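Importin-95 (Chaetomium thermophilum, PDB 4XRI) probably acts as a flexible HEAT-repeat transport receptor of the importin-beta family, carrying protein cargo into the nucleus and binding a small GTPase. Local coordinates at residues Q433-T438 and P474-S479; S465-L470 and T511-V516. The protein carries 2 engineered substitutions. All coordinates share one frame; numbering follows the deposited sequence.

Contact 1 (Q433-T438 and P474-S479). With SO4 (sulfate ion), chain J.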
ATOM      1  N   GLN A 433     -27.188   9.581   8.389  1.00 51.26           N
ATOM      2  CA  GLN A 433     -25.785   9.957   8.520  1.00 51.48           C
ATOM      3  C   GLN A 433     -25.308   9.705   9.944  1.00 54.70           C
ATOM      4  O   GLN A 433     -24.227   9.160  10.160  1.00 54.35           O
ATOM      5  CB  GLN A 433     -25.565  11.426   8.149  1.00 51.41           C
ATOM      6  CG  GLN A 433     -25.841  11.761   6.695  1.00 67.18           C
ATOM      7  CD  GLN A 433     -27.293  12.126   6.442  1.00 79.56           C
ATOM      8  OE1 GLN A 433     -28.098  12.199   7.371  1.00 80.12           O
ATOM      9  NE2 GLN A 433     -27.632  12.359   5.180  1.00 82.33           N
ATOM     10  N   VAL A 434     -26.126  10.109  10.911  1.00 53.52           N
ATOM     11  CA  VAL A 434     -25.799   9.937  12.322  1.00 48.97           C
ATOM     12  C   VAL A 434     -25.704   8.459  12.680  1.00 44.57           C
ATOM     13  O   VAL A 434     -24.809   8.045  13.416  1.00 40.04           O
ATOM     14  CB  VAL A 434     -26.844  10.619  13.231  1.00 51.67           C
ATOM     15  CG1 VAL A 434     -26.591  10.280  14.693  1.00 49.50           C
ATOM     16  CG2 VAL A 434     -26.823  12.123  13.023  1.00 49.05           C
ATOM     17  N   ARG A 435     -26.631   7.670  12.147  1.00 40.17           N
ATOM     18  CA  ARG A 435     -26.652   6.231  12.390  1.00 49.53           C
ATOM     19  C   ARG A 435     -25.419   5.540  11.821  1.00 47.29           C
ATOM     20  O   ARG A 435     -24.857   4.642  12.447  1.00 47.15           O
ATOM     21  CB  ARG A 435     -27.915   5.607  11.798  1.00 50.54           C
ATOM     22  CG  ARG A 435     -29.137   5.718  12.695  1.00 61.14           C
ATOM     23  CD  ARG A 435     -30.337   5.045  12.058  1.00 68.38           C
ATOM     24  NE  ARG A 435     -30.976   5.899  11.062  1.00 74.31           N
ATOM     25  CZ  ARG A 435     -31.747   5.447  10.081  1.00 75.90           C
ATOM     26  NH1 ARG A 435     -32.294   6.296   9.221  1.00 73.95           N
ATOM     27  NH2 ARG A 435     -31.964   4.146   9.954  1.00 78.94           N
ATOM     28  N   ASP A 436     -25.008   5.964  10.630  1.00 55.09           N
ATOM     29  CA  ASP A 436     -23.825   5.405   9.986  1.00 52.81           C
ATOM     30  C   ASP A 436     -22.566   5.747  10.773  1.00 48.68           C
ATOM     31  O   ASP A 436     -21.718   4.886  11.014  1.00 43.90           O
ATOM     32  CB  ASP A 436     -23.697   5.921   8.551  1.00 54.87           C
ATOM     33  CG  ASP A 436     -22.557   5.261   7.798  1.00 58.46           C
ATOM     34  OD1 ASP A 436     -22.358   4.042   7.974  1.00 58.10           O
ATOM     35  OD2 ASP A 436     -21.861   5.960   7.031  1.00 59.27           O
ATOM     36  N   SER A 437     -22.455   7.011  11.171  1.00 43.16           N
ATOM     37  CA  SER A 437     -21.314   7.479  11.951  1.00 43.49           C
ATOM     38  C   SER A 437     -21.294   6.829  13.327  1.00 47.74           C
ATOM     39  O   SER A 437     -20.233   6.631  13.916  1.00 49.95           O
ATOM     40  CB  SER A 437     -21.344   9.003  12.093  1.00 40.20           C
ATOM     41  OG  SER A 437     -21.264   9.632  10.826  1.00 42.99           O
ATOM     42  N   THR A 438     -22.478   6.506  13.836  1.00 44.67           N
ATOM     43  CA  THR A 438     -22.598   5.852  15.132  1.00 44.83           C
ATOM     44  C   THR A 438     -22.097   4.414  15.058  1.00 42.70           C
ATOM     45  O   THR A 438     -21.342   3.962  15.920  1.00 44.15           O
ATOM     46  CB  THR A 438     -24.049   5.859  15.635  1.00 48.44           C
ATOM     47  OG1 THR A 438     -24.472   7.210  15.856  1.00 44.50           O
ATOM     48  CG2 THR A 438     -24.162   5.082  16.932  1.00 49.71           C
ATOM     49  N   PRO A 474     -29.275  -0.318   4.293  1.00 69.53           N
ATOM     50  CA  PRO A 474     -28.113  -0.517   3.414  1.00 66.16           C
ATOM     51  C   PRO A 474     -27.034   0.557   3.537  1.00 60.67           C
ATOM     52  O   PRO A 474     -25.847   0.240   3.440  1.00 57.29           O
ATOM     53  CB  PRO A 474     -28.731  -0.484   2.013  1.00 66.42           C
ATOM     54  CG  PRO A 474     -30.116  -0.972   2.216  1.00 71.34           C
ATOM     55  CD  PRO A 474     -30.544  -0.442   3.557  1.00 71.69           C
ATOM     56  N   LYS A 475     -27.444   1.804   3.747  1.00 56.44           N
ATOM     57  CA  LYS A 475     -26.514   2.930   3.821  1.00 65.00           C
ATOM     58  C   LYS A 475     -25.494   2.772   4.950  1.00 61.94           C
ATOM     59  O   LYS A 475     -24.373   3.273   4.860  1.00 61.00           O
ATOM     60  CB  LYS A 475     -27.295   4.238   3.994  1.00 74.72           C
ATOM     61  CG  LYS A 475     -26.452   5.474   4.293  1.00 81.89           C
ATOM     62  CD  LYS A 475     -25.737   6.007   3.065  1.00 80.69           C
ATOM     63  CE  LYS A 475     -25.147   7.382   3.345  1.00 75.58           C
ATOM     64  NZ  LYS A 475     -24.272   7.377   4.552  1.00 71.31           N
ATOM     65  N   MET A 476     -25.876   2.057   6.004  1.00 58.56           N
ATOM     66  CA  MET A 476     -24.986   1.857   7.143  1.00 58.56           C
ATOM     67  C   MET A 476     -24.508   0.409   7.254  1.00 56.73           C
ATOM     68  O   MET A 476     -23.802   0.053   8.201  1.00 56.48           O
ATOM     69  CB  MET A 476     -25.684   2.279   8.435  1.00 58.80           C
ATOM     70  CG  MET A 476     -27.008   1.578   8.685  1.00 56.38           C
ATOM     71  SD  MET A 476     -27.904   2.254  10.093  1.00 59.53           S
ATOM     72  CE  MET A 476     -26.769   1.861  11.417  1.00 57.63           C
ATOM     73  N   ALA A 477     -24.890  -0.412   6.279  1.00 52.34           N
ATOM     74  CA  ALA A 477     -24.571  -1.844   6.274  1.00 58.44           C
ATOM     75  C   ALA A 477     -23.075  -2.118   6.433  1.00 53.78           C
ATOM     76  O   ALA A 477     -22.672  -2.936   7.260  1.00 59.93           O
ATOM     77  CB  ALA A 477     -25.080  -2.492   4.996  1.00 59.10           C
ATOM     78  N   ALA A 478     -22.265  -1.428   5.637  1.00 54.02           N
ATOM     79  CA  ALA A 478     -20.814  -1.600   5.661  1.00 54.12           C
ATOM     80  C   ALA A 478     -20.239  -1.317   7.049  1.00 54.17           C
ATOM     81  O   ALA A 478     -19.465  -2.114   7.583  1.00 54.99           O
ATOM     82  CB  ALA A 478     -20.160  -0.700   4.624  1.00 45.57           C
ATOM     83  N   SER A 479     -20.629  -0.180   7.621  1.00 51.93           N
ATOM     84  CA  SER A 479     -20.208   0.212   8.967  1.00 48.33           C
ATOM     85  C   SER A 479     -20.620  -0.817  10.019  1.00 41.73           C
ATOM     86  O   SER A 479     -19.816  -1.203  10.871  1.00 46.04           O
ATOM     87  CB  SER A 479     -20.787   1.584   9.326  1.00 48.54           C
ATOM     88  OG  SER A 479     -20.149   2.621   8.599  1.00 58.33           O
TER
HETATM   89  S   SO4 J 909     -30.840  14.309   6.710  0.68 88.31           S
HETATM   90  O1  SO4 J 909     -29.864  14.410   7.791  0.68 86.72           O
HETATM   91  O2  SO4 J 909     -30.488  13.194   5.835  0.68 87.85           O
HETATM   92  O3  SO4 J 909     -32.167  14.085   7.276  0.68 89.02           O
HETATM   93  O4  SO4 J 909     -30.842  15.549   5.940  0.68 85.15           O
HETATM   94  O   HOH W   1     -21.903   2.085   5.978  1.00 47.06           O
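The Asp436 carboxylate is met at OD1 by the hydroxyl of Ser479, which donates a hydrogen bond of 2.7 Å from OG to OD1, on the syn side but 35° out of the carboxylate plane. A bridging water donates a second hydrogen bond to Asp436 OD1, its oxygen 2.8 Å from that atom, while donating to Lys475 O and accepting from Ser479 N. The other oxygen, OD2, faces Lys475 NZ across 3.7 Å, a long salt bridge. The second flat group, the Arg435 guanidinium, has Met476 SD at an oblique angle, and its NH1 is hydrogen-bonded to Glu430 O. Met476 crosses the Arg435 side chain at about a right angle: SD sits 3.8 Å from Arg435 CB, and the methyl CE reaches 3.5 Å from Arg435 O. Bending at chi3 (-64°) turns that methyl back onto the backbone of helix 432-449. Farther out, Gln433 NE2 donates to sulfate O2 at 3.0 Å; the ion, probably from the crystallisation liquor, is also hydrogen-bonded to Ser431 OG. With an alanine in place of this aspartate, Asp436, the Ser479 hydroxyl and the water would probably lose their shared acceptor, and Lys475 its opposite charge. One carboxylate thus ties the residues leading into helix 477-490, and its first turn, through a side-chain bond, a water and a long salt bridge, and the nearby ammonium probably helps stabilise its negative form.

Contact 2 (S465-L470 and T511-V516); sequences SLFNGL and TNLLTV
ND2 of Asn512 lies over one face of the Phe467 ring, 3.7 Å above the plane and displaced toward the rim, while Asn512 CB comes within 3.7 Å of Phe467 CD2. Ring and amide planes are inclined by 64°, so the amide is far from a flat stack on the phenyl. With CG set anti to the carbonyl carbon (chi1 -71°), the Asn512 side chain extends across toward the ring, and its OD1 is held by a weak hydrogen bond from Gln508 NE2. Leu513 comes next and takes the edge of the same ring: its CG is in the ring plane, 3.7 Å from Phe467 CE2. Leu513 CD2 touches Phe467 CE2 as well as Leu470 CD2, the latter at 3.8 Å, the two leucine side chains crossing at about a right angle. Beyond them Val533 and Leu534 of helix 524-539 touch Leu513 as well. At the end of the segment Val516 sends CG2 to within 4.2 Å of Leu470 O, and its CG1 is a looser neighbour of Leu470 CD2 at 4.5 Å. The local axes run nearly parallel, 11° apart, with a closest approach of 10.8 Å, a spacing filled from both sides mainly by side chains. Side-by-side packing of near-parallel helices is in keeping with a HEAT-repeat solenoid. No hydrogen bond crosses between the segments; cohesion rests on apolar and amide-to-ring contacts, whose lack of strict directionality is consistent with small shifts between neighbouring helices in a flexible receptor.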
ATOM      1  N   SER A 465     -28.368  -3.898  17.707  1.00 49.96           N
ATOM      2  CA  SER A 465     -28.494  -2.631  16.993  1.00 51.78           C
ATOM      3  C   SER A 465     -27.742  -2.663  15.666  1.00 51.22           C
ATOM      4  O   SER A 465     -28.214  -2.138  14.658  1.00 50.97           O
ATOM      5  CB  SER A 465     -27.977  -1.477  17.854  1.00 53.87           C
ATOM      6  OG  SER A 465     -26.577  -1.568  18.046  1.00 51.01           O
ATOM      7  N   LEU A 466     -26.568  -3.285  15.677  1.00 52.73           N
ATOM      8  CA  LEU A 466     -25.751  -3.404  14.476  1.00 49.49           C
ATOM      9  C   LEU A 466     -26.429  -4.297  13.444  1.00 49.61           C
ATOM     10  O   LEU A 466     -26.444  -3.980  12.254  1.00 48.32           O
ATOM     11  CB  LEU A 466     -24.368  -3.949  14.827  1.00 48.12           C
ATOM     12  CG  LEU A 466     -23.538  -3.040  15.735  1.00 49.84           C
ATOM     13  CD1 LEU A 466     -22.387  -3.809  16.343  1.00 50.54           C
ATOM     14  CD2 LEU A 466     -23.032  -1.830  14.973  1.00 45.15           C
ATOM     15  N   PHE A 467     -26.994  -5.410  13.903  1.00 50.58           N
ATOM     16  CA  PHE A 467     -27.718  -6.312  13.013  1.00 53.22           C
ATOM     17  C   PHE A 467     -28.992  -5.663  12.492  1.00 56.44           C
ATOM     18  O   PHE A 467     -29.335  -5.817  11.321  1.00 53.07           O
ATOM     19  CB  PHE A 467     -28.053  -7.627  13.718  1.00 57.01           C
ATOM     20  CG  PHE A 467     -26.997  -8.685  13.557  1.00 53.63           C
ATOM     21  CD1 PHE A 467     -26.319  -9.182  14.656  1.00 48.96           C
ATOM     22  CD2 PHE A 467     -26.677  -9.174  12.301  1.00 50.53           C
ATOM     23  CE1 PHE A 467     -25.346 -10.154  14.507  1.00 50.39           C
ATOM     24  CE2 PHE A 467     -25.706 -10.144  12.145  1.00 50.58           C
ATOM     25  CZ  PHE A 467     -25.040 -10.635  13.249  1.00 53.73           C
ATOM     26  N   ASN A 468     -29.688  -4.940  13.364  1.00 52.63           N
ATOM     27  CA  ASN A 468     -30.885  -4.209  12.963  1.00 55.25           C
ATOM     28  C   ASN A 468     -30.563  -3.219  11.853  1.00 57.66           C
ATOM     29  O   ASN A 468     -31.322  -3.072  10.895  1.00 56.51           O
ATOM     30  CB  ASN A 468     -31.498  -3.480  14.160  1.00 57.54           C
ATOM     31  CG  ASN A 468     -32.804  -2.791  13.814  1.00 64.38           C
ATOM     32  OD1 ASN A 468     -32.878  -1.564  13.760  1.00 65.43           O
ATOM     33  ND2 ASN A 468     -33.842  -3.584  13.573  1.00 67.75           N
ATOM     34  N   GLY A 469     -29.423  -2.551  11.987  1.00 59.52           N
ATOM     35  CA  GLY A 469     -28.956  -1.623  10.975  1.00 59.70           C
ATOM     36  C   GLY A 469     -28.574  -2.333   9.691  1.00 58.46           C
ATOM     37  O   GLY A 469     -28.925  -1.886   8.600  1.00 58.00           O
ATOM     38  N   LEU A 470     -27.855  -3.443   9.825  1.00 59.63           N
ATOM     39  CA  LEU A 470     -27.409  -4.215   8.669  1.00 57.56           C
ATOM     40  C   LEU A 470     -28.576  -4.766   7.858  1.00 56.16           C
ATOM     41  O   LEU A 470     -28.553  -4.741   6.626  1.00 53.65           O
ATOM     42  CB  LEU A 470     -26.503  -5.367   9.115  1.00 49.33           C
ATOM     43  CG  LEU A 470     -26.156  -6.418   8.055  1.00 48.23           C
ATOM     44  CD1 LEU A 470     -25.468  -5.783   6.859  1.00 49.26           C
ATOM     45  CD2 LEU A 470     -25.289  -7.519   8.649  1.00 51.12           C
ATOM     46  N   THR A 511     -27.975 -16.885  11.531  1.00 47.52           N
ATOM     47  CA  THR A 511     -29.298 -16.786  10.930  1.00 54.92           C
ATOM     48  C   THR A 511     -29.516 -15.423  10.273  1.00 47.91           C
ATOM     49  O   THR A 511     -30.008 -15.338   9.146  1.00 47.67           O
ATOM     50  CB  THR A 511     -30.399 -17.030  11.978  1.00 60.80           C
ATOM     51  OG1 THR A 511     -30.535 -18.438  12.210  1.00 61.40           O
ATOM     52  CG2 THR A 511     -31.724 -16.474  11.503  1.00 59.03           C
ATOM     53  N   ASN A 512     -29.136 -14.361  10.979  1.00 47.18           N
ATOM     54  CA  ASN A 512     -29.282 -13.005  10.456  1.00 48.62           C
ATOM     55  C   ASN A 512     -28.436 -12.764   9.210  1.00 48.78           C
ATOM     56  O   ASN A 512     -28.898 -12.170   8.234  1.00 44.08           O
ATOM     57  CB  ASN A 512     -28.919 -11.975  11.528  1.00 42.90           C
ATOM     58  CG  ASN A 512     -29.947 -11.907  12.643  1.00 52.86           C
ATOM     59  OD1 ASN A 512     -31.075 -12.382  12.492  1.00 55.61           O
ATOM     60  ND2 ASN A 512     -29.562 -11.312  13.768  1.00 39.05           N
ATOM     61  N   LEU A 513     -27.194 -13.232   9.249  1.00 45.95           N
ATOM     62  CA  LEU A 513     -26.268 -13.044   8.141  1.00 46.88           C
ATOM     63  C   LEU A 513     -26.679 -13.872   6.929  1.00 43.53           C
ATOM     64  O   LEU A 513     -26.513 -13.440   5.791  1.00 45.08           O
ATOM     65  CB  LEU A 513     -24.846 -13.396   8.578  1.00 45.07           C
ATOM     66  CG  LEU A 513     -24.267 -12.426   9.607  1.00 45.24           C
ATOM     67  CD1 LEU A 513     -23.022 -13.001  10.254  1.00 38.63           C
ATOM     68  CD2 LEU A 513     -23.964 -11.087   8.949  1.00 40.64           C
ATOM     69  N   LEU A 514     -27.218 -15.061   7.179  1.00 44.85           N
ATOM     70  CA  LEU A 514     -27.731 -15.904   6.104  1.00 42.28           C
ATOM     71  C   LEU A 514     -29.000 -15.310   5.502  1.00 50.30           C
ATOM     72  O   LEU A 514     -29.279 -15.497   4.315  1.00 48.79           O
ATOM     73  CB  LEU A 514     -27.997 -17.325   6.609  1.00 45.00           C
ATOM     74  CG  LEU A 514     -26.784 -18.253   6.702  1.00 52.67           C
ATOM     75  CD1 LEU A 514     -27.155 -19.576   7.350  1.00 51.07           C
ATOM     76  CD2 LEU A 514     -26.185 -18.473   5.325  1.00 47.06           C
ATOM     77  N   THR A 515     -29.758 -14.583   6.319  1.00 48.96           N
ATOM     78  CA  THR A 515     -30.993 -13.960   5.857  1.00 46.64           C
ATOM     79  C   THR A 515     -30.704 -12.798   4.915  1.00 43.13           C
ATOM     80  O   THR A 515     -31.302 -12.693   3.847  1.00 45.16           O
ATOM     81  CB  THR A 515     -31.845 -13.450   7.034  1.00 52.32           C
ATOM     82  OG1 THR A 515     -32.147 -14.537   7.917  1.00 46.22           O
ATOM     83  CG2 THR A 515     -33.141 -12.827   6.529  1.00 53.86           C
ATOM     84  N   VAL A 516     -29.772 -11.938   5.309  1.00 44.92           N
ATOM     85  CA  VAL A 516     -29.458 -10.743   4.534  1.00 46.99           C
ATOM     86  C   VAL A 516     -28.712 -11.089   3.240  1.00 49.66           C
ATOM     87  O   VAL A 516     -28.778 -10.345   2.261  1.00 43.97           O
ATOM     88  CB  VAL A 516     -28.629  -9.736   5.376  1.00 53.21           C
ATOM     89  CG1 VAL A 516     -27.268 -10.307   5.728  1.00 46.32           C
ATOM     90  CG2 VAL A 516     -28.490  -8.403   4.654  1.00 56.28           C
TER

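Read from the N terminus, the chain passes through 433-438 on helix 432-449, then 465-470 on helix 455-472, then 474-479 leading into helix 477-490, and lastly 511-516 on helix 503-516. Contact 1 closes a loop over 35 residues and contact 2 one over 40; because their segments alternate, the loops cross instead of nesting. Each skips one helix, 455-472 in contact 1 and 477-490 in contact 2, so the two contacts together involve four successive helices. The contact centres are about 13 Å apart and the two meet directly, with Ala477 CB packed 3.8 Å from Leu470 CD1. A mixed polar and apolar surface contact thus adjoins a buried, largely apolar one.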